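Local atomic coordinates of 6-carboxyhexanoate--CoA ligase (Aquifex aeolicus, PDB entry 5TV8), a protein that belongs to the BioW family of CoA ligases and folds as a single alpha/beta chain whose core includes a six-stranded mixed sheet. Residues A[113-118]-A[215-220]; A[132-137]-A[229-234]; A[179-184]-A[203-208]. All coordinates share one frame; numbering follows the deposited sequence.

Contact 1: residues A[113-118]-A[215-220]. With APC (diphosphomethylphosphonic acid adenosyl ester), chain C.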
loop_
_atom_site.group_PDB
_atom_site.type_symbol
_atom_site.label_atom_id
_atom_site.label_comp_id
_atom_site.label_asym_id
_atom_site.label_seq_id
_atom_site.Cartn_x
_atom_site.Cartn_y
_atom_site.Cartn_z
ATOM N N ARG A 113 -5.668 8.896 -4.756
ATOM C CA ARG A 113 -4.213 8.733 -4.714
ATOM C C ARG A 113 -3.732 8.102 -3.401
ATOM O O ARG A 113 -2.583 7.667 -3.293
ATOM C CB ARG A 113 -3.512 10.073 -4.984
ATOM C CG ARG A 113 -3.540 10.520 -6.456
ATOM C CD ARG A 113 -2.436 9.895 -7.324
ATOM N NE ARG A 113 -1.128 10.506 -7.049
ATOM C CZ ARG A 113 -0.138 9.924 -6.368
ATOM N NH1 ARG A 113 -0.276 8.682 -5.903
ATOM N NH2 ARG A 113 1.004 10.583 -6.159
ATOM N N GLY A 114 -4.618 8.045 -2.412
ATOM C CA GLY A 114 -4.303 7.486 -1.094
ATOM C C GLY A 114 -5.349 6.466 -0.673
ATOM O O GLY A 114 -5.991 5.862 -1.522
ATOM N N ALA A 115 -5.537 6.287 0.632
ATOM C CA ALA A 115 -6.383 5.224 1.151
ATOM C C ALA A 115 -7.589 5.754 1.886
ATOM O O ALA A 115 -7.536 6.845 2.465
ATOM C CB ALA A 115 -5.592 4.312 2.068
ATOM N N VAL A 116 -8.678 4.980 1.835
ATOM C CA VAL A 116 -9.835 5.175 2.696
ATOM C C VAL A 116 -9.425 4.762 4.103
ATOM O O VAL A 116 -8.769 3.728 4.282
ATOM C CB VAL A 116 -11.014 4.260 2.269
ATOM C CG1 VAL A 116 -12.174 4.337 3.260
ATOM C CG2 VAL A 116 -11.483 4.563 0.845
ATOM N N LEU A 117 -9.801 5.556 5.103
ATOM C CA LEU A 117 -9.674 5.141 6.493
ATOM C C LEU A 117 -11.044 4.776 6.998
ATOM O O LEU A 117 -11.837 5.646 7.318
ATOM C CB LEU A 117 -9.083 6.259 7.345
ATOM C CG LEU A 117 -7.740 6.806 6.856
ATOM C CD1 LEU A 117 -7.221 7.882 7.792
ATOM C CD2 LEU A 117 -6.725 5.690 6.708
ATOM N N MET A 118 -11.326 3.486 7.070
ATOM C CA MET A 118 -12.637 3.034 7.483
ATOM C C MET A 118 -12.677 2.674 8.952
ATOM O O MET A 118 -11.821 1.940 9.449
ATOM C CB MET A 118 -13.078 1.836 6.644
ATOM C CG MET A 118 -14.490 1.354 6.936
ATOM S SD MET A 118 -15.038 0.139 5.733
ATOM C CE MET A 118 -15.558 1.203 4.386
ATOM N N ARG A 215 -7.135 1.167 -1.774
ATOM C CA ARG A 215 -6.764 0.658 -0.469
ATOM C C ARG A 215 -7.771 1.144 0.545
ATOM O O ARG A 215 -8.223 2.305 0.493
ATOM C CB ARG A 215 -5.361 1.144 -0.063
ATOM C CG ARG A 215 -4.254 0.299 -0.640
ATOM C CD ARG A 215 -2.883 0.820 -0.271
ATOM N NE ARG A 215 -1.967 0.660 -1.397
ATOM C CZ ARG A 215 -1.232 -0.420 -1.626
ATOM N NH1 ARG A 215 -1.284 -1.456 -0.810
ATOM N NH2 ARG A 215 -0.449 -0.466 -2.682
ATOM N N VAL A 216 -8.112 0.249 1.464
ATOM C CA VAL A 216 -8.910 0.589 2.622
ATOM C C VAL A 216 -8.157 0.100 3.859
ATOM O O VAL A 216 -7.720 -1.059 3.916
ATOM C CB VAL A 216 -10.344 -0.017 2.548
ATOM C CG1 VAL A 216 -11.146 0.306 3.805
ATOM C CG2 VAL A 216 -11.067 0.495 1.299
ATOM N N TYR A 217 -7.997 1.016 4.818
ATOM C CA TYR A 217 -7.361 0.752 6.088
ATOM C C TYR A 217 -8.454 0.690 7.123
ATOM O O TYR A 217 -9.196 1.654 7.310
ATOM C CB TYR A 217 -6.372 1.869 6.464
ATOM C CG TYR A 217 -5.197 2.050 5.528
ATOM C CD1 TYR A 217 -4.898 1.097 4.565
ATOM C CD2 TYR A 217 -4.360 3.166 5.632
ATOM C CE1 TYR A 217 -3.809 1.241 3.713
ATOM C CE2 TYR A 217 -3.266 3.327 4.778
ATOM C CZ TYR A 217 -3.000 2.352 3.819
ATOM O OH TYR A 217 -1.932 2.464 2.962
ATOM N N PHE A 218 -8.543 -0.444 7.799
ATOM C CA PHE A 218 -9.534 -0.646 8.833
ATOM C C PHE A 218 -8.949 -0.215 10.159
ATOM O O PHE A 218 -8.127 -0.909 10.749
ATOM C CB PHE A 218 -9.973 -2.110 8.868
ATOM C CG PHE A 218 -10.719 -2.540 7.640
ATOM C CD1 PHE A 218 -12.076 -2.270 7.508
ATOM C CD2 PHE A 218 -10.064 -3.209 6.612
ATOM C CE1 PHE A 218 -12.772 -2.655 6.369
ATOM C CE2 PHE A 218 -10.758 -3.602 5.471
ATOM C CZ PHE A 218 -12.111 -3.329 5.349
ATOM N N VAL A 219 -9.383 0.951 10.613
ATOM C CA VAL A 219 -8.835 1.583 11.795
ATOM C C VAL A 219 -9.900 1.830 12.858
ATOM O O VAL A 219 -11.082 2.050 12.545
ATOM C CB VAL A 219 -8.136 2.918 11.433
ATOM C CG1 VAL A 219 -6.955 2.677 10.493
ATOM C CG2 VAL A 219 -9.114 3.908 10.821
ATOM N N SER A 220 -9.468 1.786 14.114
ATOM C CA SER A 220 -10.292 2.177 15.253
ATOM C C SER A 220 -10.330 3.701 15.351
ATOM O O SER A 220 -9.274 4.351 15.352
ATOM C CB SER A 220 -9.704 1.593 16.537
ATOM O OG SER A 220 -10.719 1.395 17.499
HETATM P PG APC C . 2.686 4.834 -8.064
HETATM O O1G APC C . 3.324 3.512 -7.703
HETATM O O2G APC C . 2.884 5.218 -9.516
HETATM O O3G APC C . 2.965 5.939 -7.063
HETATM P PB APC C . 0.445 3.182 -8.404
HETATM O O1B APC C . -1.124 3.343 -8.729
HETATM O O2B APC C . 1.148 2.628 -9.590
HETATM O O3B APC C . 1.091 4.585 -7.948
HETATM P PA APC C . -0.841 1.075 -6.791
HETATM O O1A APC C . -0.463 0.131 -5.725
HETATM O O2A APC C . -1.306 0.337 -8.147
HETATM C C3A APC C . 0.653 2.056 -7.016
HETATM O "O5'" APC C . -2.062 1.990 -6.298
HETATM C "C5'" APC C . -3.331 1.365 -6.144
HETATM C "C4'" APC C . -4.150 2.111 -5.106
HETATM O "O4'" APC C . -3.479 2.129 -3.846
HETATM C "C3'" APC C . -4.374 3.559 -5.504
HETATM O "O3'" APC C . -5.612 3.683 -6.209
HETATM C "C2'" APC C . -4.389 4.292 -4.187
HETATM O "O2'" APC C . -5.733 4.312 -3.712
HETATM C "C1'" APC C . -3.632 3.407 -3.225
HETATM N N9 APC C . -2.270 3.904 -2.906
HETATM C C8 APC C . -1.218 3.982 -3.762
HETATM N N7 APC C . -0.108 4.454 -3.141
HETATM C C5 APC C . -0.444 4.671 -1.844
HETATM C C6 APC C . 0.251 5.161 -0.624
HETATM N N6 APC C . 1.560 5.524 -0.658
HETATM N N1 APC C . -0.465 5.237 0.524
HETATM C C2 APC C . -1.773 4.887 0.574
HETATM N N3 APC C . -2.470 4.439 -0.492
HETATM C C4 APC C . -1.870 4.308 -1.701
HETATM O O HOH W 1 -8.290 3.913 -2.417
#
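The methyl group of Ala115 sits squarely over the centre of the Tyr217 ring: CB of Ala115 lies 3.7 Å from the ring centroid, only 11° off the normal, a CH-pi contact. The Tyr217 ring has CG beside its backbone N and anti to its carbonyl carbon (chi1 -63°), a torsion that swings it back along the strand, one face against the Ala115 methyl. Leu117 meets it from another direction, CD2 lying 3.6 Å from Tyr217 CD2. The phenol oxygen is hydrogen-bonded to Thr136 OG1 and also comes close to C2 of the adenine of APC.

Parallel pairing holds the two strands together. Val116 N donates to Arg215 O (3.0 Å) and Val116 O accepts from Tyr217 N (2.9 Å); Met118 repeats the pattern two residues on, giving its N to Tyr217 O and taking Val219 N on its O. On the sheet face away from the tyrosine, Val116 and Val216 lie side by side, and Met118 SD comes obliquely to the Phe218 ring, 3.7 Å from CE1, a Met-aromatic contact.

APC bridges the two segments, through Gly114 on one and Arg215 on the other. Its O2' donates to Gly114 O (2.7 Å), and one water links that carbonyl, Arg215 N and O2'. Arg215 adds weak bonds from NE to O4' and NH2 to O1A of APC, while NH1 forms a salt bridge with Glu178.

Helix 91-103 packs on the Met118, Val216 and Phe218 face, helix 224-233 on the Leu117 and Tyr217 face, and strand 177-181 flanks strand 214-219 on its other edge.

Contact 2: residues A[132-137]-A[229-234]. With APC (diphosphomethylphosphonic acid adenosyl ester), chain C.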
loop_
_atom_site.group_PDB
_atom_site.type_symbol
_atom_site.label_atom_id
_atom_site.label_comp_id
_atom_site.label_asym_id
_atom_site.label_seq_id
_atom_site.Cartn_x
_atom_site.Cartn_y
_atom_site.Cartn_z
ATOM N N ARG A 132 -8.432 12.531 -2.176
ATOM C CA ARG A 132 -6.999 12.285 -2.064
ATOM C C ARG A 132 -6.682 11.118 -1.118
ATOM O O ARG A 132 -5.803 10.326 -1.404
ATOM C CB ARG A 132 -6.268 13.555 -1.630
ATOM C CG ARG A 132 -4.882 13.725 -2.234
ATOM C CD ARG A 132 -3.913 14.355 -1.234
ATOM N NE ARG A 132 -3.120 13.361 -0.493
ATOM C CZ ARG A 132 -2.161 13.646 0.393
ATOM N NH1 ARG A 132 -1.844 14.905 0.681
ATOM N NH2 ARG A 132 -1.510 12.661 0.996
ATOM N N GLY A 133 -7.410 11.009 -0.010
ATOM C CA GLY A 133 -7.169 9.973 0.989
ATOM C C GLY A 133 -5.904 10.207 1.793
ATOM O O GLY A 133 -5.308 11.278 1.729
ATOM N N VAL A 134 -5.493 9.210 2.565
ATOM C CA VAL A 134 -4.258 9.308 3.319
ATOM C C VAL A 134 -3.194 8.431 2.653
ATOM O O VAL A 134 -3.480 7.297 2.249
ATOM C CB VAL A 134 -4.473 8.956 4.807
ATOM C CG1 VAL A 134 -3.149 8.729 5.522
ATOM C CG2 VAL A 134 -5.231 10.071 5.502
ATOM N N ARG A 135 -1.990 8.990 2.506
ATOM C CA ARG A 135 -0.872 8.311 1.877
ATOM C C ARG A 135 0.182 7.858 2.903
ATOM O O ARG A 135 0.674 8.660 3.711
ATOM C CB ARG A 135 -0.223 9.214 0.835
ATOM C CG ARG A 135 -0.778 9.076 -0.574
ATOM C CD ARG A 135 -0.053 9.980 -1.574
ATOM N NE ARG A 135 1.349 9.600 -1.771
ATOM C CZ ARG A 135 1.766 8.588 -2.534
ATOM N NH1 ARG A 135 0.890 7.825 -3.188
ATOM N NH2 ARG A 135 3.069 8.327 -2.631
ATOM N N THR A 136 0.508 6.566 2.865
ATOM C CA THR A 136 1.525 5.997 3.729
ATOM C C THR A 136 2.908 6.263 3.120
ATOM O O THR A 136 3.237 5.766 2.025
ATOM C CB THR A 136 1.321 4.478 3.897
ATOM O OG1 THR A 136 -0.046 4.194 4.232
ATOM C CG2 THR A 136 2.254 3.943 4.982
ATOM N N ILE A 137 3.708 7.072 3.809
ATOM C CA ILE A 137 5.038 7.424 3.295
ATOM C C ILE A 137 6.141 7.106 4.323
ATOM O O ILE A 137 5.865 6.509 5.364
ATOM C CB ILE A 137 5.107 8.884 2.799
ATOM C CG1 ILE A 137 4.784 9.870 3.922
ATOM C CG2 ILE A 137 4.160 9.119 1.634
ATOM C CD1 ILE A 137 5.637 11.139 3.892
ATOM N N GLU A 229 -0.901 10.214 12.016
ATOM C CA GLU A 229 0.428 10.765 12.299
ATOM C C GLU A 229 1.499 9.769 11.916
ATOM O O GLU A 229 2.450 10.137 11.250
ATOM C CB GLU A 229 0.592 11.220 13.765
ATOM C CG GLU A 229 1.958 11.870 14.041
ATOM C CD GLU A 229 2.173 12.240 15.496
ATOM O OE1 GLU A 229 2.170 11.331 16.353
ATOM O OE2 GLU A 229 2.343 13.442 15.783
ATOM N N CYS A 230 1.319 8.509 12.302
ATOM C CA CYS A 230 2.319 7.476 12.036
ATOM C C CYS A 230 2.460 7.236 10.541
ATOM O O CYS A 230 3.573 7.233 10.010
ATOM C CB CYS A 230 1.965 6.167 12.754
ATOM S SG CYS A 230 3.232 4.865 12.660
ATOM N N LEU A 231 1.319 7.041 9.876
ATOM C CA LEU A 231 1.265 6.809 8.436
ATOM C C LEU A 231 2.057 7.842 7.631
ATOM O O LEU A 231 2.806 7.496 6.708
ATOM C CB LEU A 231 -0.195 6.780 7.958
ATOM C CG LEU A 231 -1.051 5.598 8.434
ATOM C CD1 LEU A 231 -2.470 5.769 7.928
ATOM C CD2 LEU A 231 -0.472 4.262 7.981
ATOM N N THR A 232 1.905 9.110 7.992
ATOM C CA THR A 232 2.456 10.196 7.200
ATOM C C THR A 232 3.840 10.693 7.666
ATOM O O THR A 232 4.526 11.404 6.927
ATOM C CB THR A 232 1.474 11.378 7.183
ATOM O OG1 THR A 232 1.290 11.856 8.520
ATOM C CG2 THR A 232 0.135 10.931 6.644
ATOM N N GLN A 233 4.259 10.325 8.873
ATOM C CA GLN A 233 5.405 11.005 9.467
ATOM C C GLN A 233 6.511 10.144 10.064
ATOM O O GLN A 233 7.657 10.575 10.080
ATOM C CB GLN A 233 4.939 12.046 10.489
ATOM C CG GLN A 233 4.431 13.328 9.858
ATOM C CD GLN A 233 3.894 14.298 10.894
ATOM O OE1 GLN A 233 4.333 14.293 12.052
ATOM N NE2 GLN A 233 2.930 15.127 10.493
ATOM N N LYS A 234 6.171 8.957 10.560
ATOM C CA LYS A 234 7.156 8.081 11.191
ATOM C C LYS A 234 7.992 7.385 10.140
ATOM O O LYS A 234 7.443 6.777 9.200
ATOM C CB LYS A 234 6.476 7.041 12.075
ATOM C CG LYS A 234 7.400 6.455 13.123
ATOM C CD LYS A 234 6.664 5.524 14.074
ATOM C CE LYS A 234 7.348 5.487 15.437
ATOM N NZ LYS A 234 8.817 5.264 15.305
HETATM P PG APC C . 2.686 4.834 -8.064
HETATM O O1G APC C . 3.324 3.512 -7.703
HETATM O O2G APC C . 2.884 5.218 -9.516
HETATM O O3G APC C . 2.965 5.939 -7.063
HETATM P PB APC C . 0.445 3.182 -8.404
HETATM O O1B APC C . -1.124 3.343 -8.729
HETATM O O2B APC C . 1.148 2.628 -9.590
HETATM O O3B APC C . 1.091 4.585 -7.948
HETATM P PA APC C . -0.841 1.075 -6.791
HETATM O O1A APC C . -0.463 0.131 -5.725
HETATM O O2A APC C . -1.306 0.337 -8.147
HETATM C C3A APC C . 0.653 2.056 -7.016
HETATM O "O5'" APC C . -2.062 1.990 -6.298
HETATM C "C5'" APC C . -3.331 1.365 -6.144
HETATM C "C4'" APC C . -4.150 2.111 -5.106
HETATM O "O4'" APC C . -3.479 2.129 -3.846
HETATM C "C3'" APC C . -4.374 3.559 -5.504
HETATM O "O3'" APC C . -5.612 3.683 -6.209
HETATM C "C2'" APC C . -4.389 4.292 -4.187
HETATM O "O2'" APC C . -5.733 4.312 -3.712
HETATM C "C1'" APC C . -3.632 3.407 -3.225
HETATM N N9 APC C . -2.270 3.904 -2.906
HETATM C C8 APC C . -1.218 3.982 -3.762
HETATM N N7 APC C . -0.108 4.454 -3.141
HETATM C C5 APC C . -0.444 4.671 -1.844
HETATM C C6 APC C . 0.251 5.161 -0.624
HETATM N N6 APC C . 1.560 5.524 -0.658
HETATM N N1 APC C . -0.465 5.237 0.524
HETATM C C2 APC C . -1.773 4.887 0.574
HETATM N N3 APC C . -2.470 4.439 -0.492
HETATM C C4 APC C . -1.870 4.308 -1.701
#
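A single backbone hydrogen bond joins the loop to the helix: Ile137 N donates to Leu231 O at 3.1 Å, with the N-H pointing to within about 21° of straight (159° at the hydrogen) and the donor somewhat tilted from the carbonyl plane. The same oxygen also receives a CA-H contact from Thr136. Lys169 NZ is ringed by Leu231 O, Cys230 O, Lys234 O and Ile137 O, so its three hydrogens must be shared among four carbonyls drawn from both sides of the contact.

Apolar contacts lie alongside. Val134 CG1 reaches Leu231 CD1 at 3.9 Å, the two side chains crossing at about a right angle, and it also touches Thr232 CG2. The other Leu231 branch, CD2, packs against Thr136 CG2 and OG1; that hydroxyl is hydrogen-bonded to Asn170. In a contact of carbon with a polar atom, Ile137, with CG1 between its backbone N and carbonyl carbon (chi1 60°), brings CG1 and CD1 against the carbonyl oxygen of Thr232.

Bonds to APC come from the loop backbone: Thr136 N donates to N1 (2.9 Å), and N6 donates back to Thr136 O (3.2 Å). The Arg135 side chain adds a contact over its guanidinium face, with N6 3.4 Å above the plane toward the rim.

Reading N1 and N6 through one residue's N-H and C=O is a common way of recognising the Watson-Crick edge of adenine, and here helix 224-233 backs the loop that does it.

Contact 3: residues A[179-184]-A[203-208]. With APC (diphosphomethylphosphonic acid adenosyl ester), chain C; PML (pimelic acid), chain E.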
loop_
_atom_site.group_PDB
_atom_site.type_symbol
_atom_site.label_atom_id
_atom_site.label_comp_id
_atom_site.label_asym_id
_atom_site.label_seq_id
_atom_site.Cartn_x
_atom_site.Cartn_y
_atom_site.Cartn_z
ATOM N N LEU A 179 -7.463 -3.804 2.987
ATOM C CA LEU A 179 -7.894 -4.387 1.717
ATOM C C LEU A 179 -7.313 -3.545 0.607
ATOM O O LEU A 179 -7.409 -2.313 0.637
ATOM C CB LEU A 179 -9.417 -4.419 1.589
ATOM C CG LEU A 179 -10.014 -4.723 0.204
ATOM C CD1 LEU A 179 -9.739 -6.158 -0.224
ATOM C CD2 LEU A 179 -11.514 -4.443 0.184
ATOM N N CYS A 180 -6.728 -4.209 -0.388
ATOM C CA CYS A 180 -6.068 -3.513 -1.471
ATOM C C CYS A 180 -6.102 -4.308 -2.754
ATOM O O CYS A 180 -5.944 -5.528 -2.755
ATOM C CB CYS A 180 -4.595 -3.255 -1.105
ATOM S SG CYS A 180 -3.605 -2.731 -2.525
ATOM N N TRP A 181 -6.290 -3.610 -3.860
ATOM C CA TRP A 181 -5.900 -4.159 -5.152
ATOM C C TRP A 181 -5.427 -3.040 -6.062
ATOM O O TRP A 181 -5.847 -1.891 -5.905
ATOM C CB TRP A 181 -6.993 -5.036 -5.780
ATOM C CG TRP A 181 -8.304 -4.371 -6.206
ATOM C CD1 TRP A 181 -8.501 -3.556 -7.285
ATOM C CD2 TRP A 181 -9.596 -4.549 -5.599
ATOM N NE1 TRP A 181 -9.825 -3.181 -7.369
ATOM C CE2 TRP A 181 -10.524 -3.787 -6.355
ATOM C CE3 TRP A 181 -10.061 -5.279 -4.494
ATOM C CZ2 TRP A 181 -11.895 -3.726 -6.031
ATOM C CZ3 TRP A 181 -11.429 -5.210 -4.166
ATOM C CH2 TRP A 181 -12.324 -4.440 -4.938
ATOM N N SER A 182 -4.513 -3.372 -6.969
ATOM C CA SER A 182 -3.889 -2.389 -7.868
ATOM C C SER A 182 -4.906 -1.659 -8.750
ATOM O O SER A 182 -6.029 -2.117 -8.940
ATOM C CB SER A 182 -2.848 -3.076 -8.748
ATOM O OG SER A 182 -2.112 -2.130 -9.496
ATOM N N ASP A 183 -4.516 -0.507 -9.271
ATOM C CA ASP A 183 -5.366 0.164 -10.228
ATOM C C ASP A 183 -4.882 -0.048 -11.674
ATOM O O ASP A 183 -5.623 0.202 -12.628
ATOM C CB ASP A 183 -5.608 1.640 -9.859
ATOM C CG ASP A 183 -4.340 2.384 -9.483
ATOM O OD1 ASP A 183 -3.231 1.810 -9.580
ATOM O OD2 ASP A 183 -4.463 3.560 -9.085
ATOM N N ASP A 184 -3.653 -0.543 -11.827
ATOM C CA ASP A 184 -3.169 -0.980 -13.126
ATOM C C ASP A 184 -4.141 -2.028 -13.694
ATOM O O ASP A 184 -4.380 -3.056 -13.069
ATOM C CB ASP A 184 -1.752 -1.540 -13.004
ATOM C CG ASP A 184 -1.287 -2.251 -14.266
ATOM O OD1 ASP A 184 -1.419 -1.708 -15.381
ATOM O OD2 ASP A 184 -0.785 -3.373 -14.153
ATOM N N THR A 203 -6.145 -13.813 -6.197
ATOM C CA THR A 203 -6.282 -13.571 -7.626
ATOM C C THR A 203 -7.528 -14.317 -8.069
ATOM O O THR A 203 -7.741 -15.452 -7.638
ATOM C CB THR A 203 -5.065 -14.102 -8.416
ATOM O OG1 THR A 203 -3.860 -13.801 -7.703
ATOM C CG2 THR A 203 -4.989 -13.482 -9.820
ATOM N N PRO A 204 -8.372 -13.680 -8.903
ATOM C CA PRO A 204 -8.243 -12.307 -9.366
ATOM C C PRO A 204 -9.214 -11.374 -8.639
ATOM O O PRO A 204 -10.425 -11.634 -8.651
ATOM C CB PRO A 204 -8.610 -12.432 -10.839
ATOM C CG PRO A 204 -9.621 -13.557 -10.875
ATOM C CD PRO A 204 -9.464 -14.372 -9.611
ATOM N N LEU A 205 -8.709 -10.312 -8.004
ATOM C CA LEU A 205 -9.595 -9.426 -7.209
ATOM C C LEU A 205 -10.370 -8.394 -8.017
ATOM O O LEU A 205 -11.170 -7.635 -7.461
ATOM C CB LEU A 205 -8.870 -8.749 -6.036
ATOM C CG LEU A 205 -8.821 -9.476 -4.687
ATOM C CD1 LEU A 205 -8.082 -8.595 -3.696
ATOM C CD2 LEU A 205 -10.191 -9.836 -4.130
ATOM N N LYS A 206 -10.119 -8.367 -9.320
ATOM C CA LYS A 206 -10.874 -7.531 -10.249
ATOM C C LYS A 206 -10.815 -8.138 -11.642
ATOM O O LYS A 206 -9.973 -8.996 -11.913
ATOM C CB LYS A 206 -10.318 -6.106 -10.283
ATOM C CG LYS A 206 -8.856 -5.975 -10.722
ATOM C CD LYS A 206 -8.538 -4.503 -10.959
ATOM C CE LYS A 206 -7.148 -4.291 -11.520
ATOM N NZ LYS A 206 -6.907 -2.842 -11.759
ATOM N N GLU A 207 -11.700 -7.680 -12.521
ATOM C CA GLU A 207 -11.723 -8.149 -13.894
ATOM C C GLU A 207 -10.551 -7.546 -14.658
ATOM O O GLU A 207 -10.085 -6.457 -14.325
ATOM C CB GLU A 207 -13.051 -7.800 -14.563
ATOM C CG GLU A 207 -13.464 -8.817 -15.622
ATOM C CD GLU A 207 -14.732 -8.434 -16.363
ATOM O OE1 GLU A 207 -14.996 -9.031 -17.440
ATOM O OE2 GLU A 207 -15.459 -7.538 -15.871
ATOM N N LYS A 208 -10.060 -8.263 -15.662
ATOM C CA LYS A 208 -8.917 -7.791 -16.438
ATOM C C LYS A 208 -9.334 -6.583 -17.287
ATOM O O LYS A 208 -10.370 -6.604 -17.949
ATOM C CB LYS A 208 -8.359 -8.925 -17.304
ATOM C CG LYS A 208 -6.896 -8.775 -17.687
ATOM C CD LYS A 208 -6.100 -10.030 -17.332
ATOM C CE LYS A 208 -4.613 -9.839 -17.626
ATOM N NZ LYS A 208 -3.718 -10.647 -16.746
HETATM P PG APC C . 2.686 4.834 -8.064
HETATM O O1G APC C . 3.324 3.512 -7.703
HETATM O O2G APC C . 2.884 5.218 -9.516
HETATM O O3G APC C . 2.965 5.939 -7.063
HETATM P PB APC C . 0.445 3.182 -8.404
HETATM O O1B APC C . -1.124 3.343 -8.729
HETATM O O2B APC C . 1.148 2.628 -9.590
HETATM O O3B APC C . 1.091 4.585 -7.948
HETATM P PA APC C . -0.841 1.075 -6.791
HETATM O O1A APC C . -0.463 0.131 -5.725
HETATM O O2A APC C . -1.306 0.337 -8.147
HETATM C C3A APC C . 0.653 2.056 -7.016
HETATM O "O5'" APC C . -2.062 1.990 -6.298
HETATM C "C5'" APC C . -3.331 1.365 -6.144
HETATM C "C4'" APC C . -4.150 2.111 -5.106
HETATM O "O4'" APC C . -3.479 2.129 -3.846
HETATM C "C3'" APC C . -4.374 3.559 -5.504
HETATM O "O3'" APC C . -5.612 3.683 -6.209
HETATM C "C2'" APC C . -4.389 4.292 -4.187
HETATM O "O2'" APC C . -5.733 4.312 -3.712
HETATM C "C1'" APC C . -3.632 3.407 -3.225
HETATM N N9 APC C . -2.270 3.904 -2.906
HETATM C C8 APC C . -1.218 3.982 -3.762
HETATM N N7 APC C . -0.108 4.454 -3.141
HETATM C C5 APC C . -0.444 4.671 -1.844
HETATM C C6 APC C . 0.251 5.161 -0.624
HETATM N N6 APC C . 1.560 5.524 -0.658
HETATM N N1 APC C . -0.465 5.237 0.524
HETATM C C2 APC C . -1.773 4.887 0.574
HETATM N N3 APC C . -2.470 4.439 -0.492
HETATM C C4 APC C . -1.870 4.308 -1.701
HETATM C C1 PML E . -0.744 -2.849 -6.000
HETATM O O11 PML E . -0.027 -3.089 -7.006
HETATM O O12 PML E . -1.224 -1.737 -5.765
HETATM C C2 PML E . -1.091 -3.892 -4.980
HETATM C C3 PML E . -1.137 -5.263 -5.607
HETATM C C4 PML E . -0.631 -6.217 -4.552
HETATM C C5 PML E . 0.539 -6.985 -5.112
HETATM C C6 PML E . 0.078 -8.425 -5.283
HETATM C C7 PML E . 1.203 -9.324 -4.843
HETATM O O71 PML E . 1.404 -9.404 -3.625
HETATM O O72 PML E . 1.878 -9.938 -5.694
#
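Lys206 starts against Trp181 and finishes among backbone carbonyls. Its CB stands 4.1 Å above the indole plane, toward the rim. From there CG takes the position between the backbone N and the carbonyl carbon (chi1 60°), and the rest of the chain runs extended on the same side of the indole, CD lying 3.8 Å from Trp181 CD1. CE comes near both Ser182 O and Asp184 O, and NZ ends hydrogen-bonded to the two, at 3.0 Å from Ser182 O and 2.9 Å from Asp184 O. It approaches each from above the carbonyl plane, about 50° and 67° out of it, so neither lone pair is met head-on. Asp210 O is a third acceptor for the ammonium group.

Leu205 covers the same tryptophan. Its carbonyl O stands over the centre of the ring system while accepting from Arg77 NE, and its CD1 touches Trp181 CE3 (3.9 Å). Trp181 NE1 donates to Leu212 O, which helps fix the indole's rotation.

The lysine therefore holds the turn after strand 177-181 by its carbonyls, while the Ser182 and Asp183 side chains reach APC. Within that turn Ser182 OG accepts from Asp184 N, an ST turn, and donates to APC O2A at 2.9 Å. Asp183 OD2 accepts from APC O3' (3.1 Å), and the nearest atom of its side chain is about 3 Å from the bound magnesium ion. Ser182 CB and Cys180 SG also border pimelic acid. Lys206 is thus a second-shell residue to a nucleotide-binding turn at the C-terminal end of a strand, where APC, magnesium and pimelic acid meet.

Contacts 1 and 3 share the six-stranded mixed sheet, where strands 214-219 and 177-181 are neighbours and Leu179 O accepts from Val216 N; their centres lie about 16 Å apart. Contact 2 is off the sheet, its centre about 10 Å from that of contact 1, to which it is joined by Ala115 N meeting Val134 O and by the direct passage from strand 214-219 to helix 224-233. The centres of contacts 2 and 3 are about 22 Å apart, without touching. Along the chain, the segments of contacts 1 and 2 alternate, and both of contact 3 fall between their first and second halves. All three converge on APC: contact 2 at adenine, contact 1 mainly at the ribose, with a weak bond to a phosphate oxygen, contact 3 at ribose and phosphates.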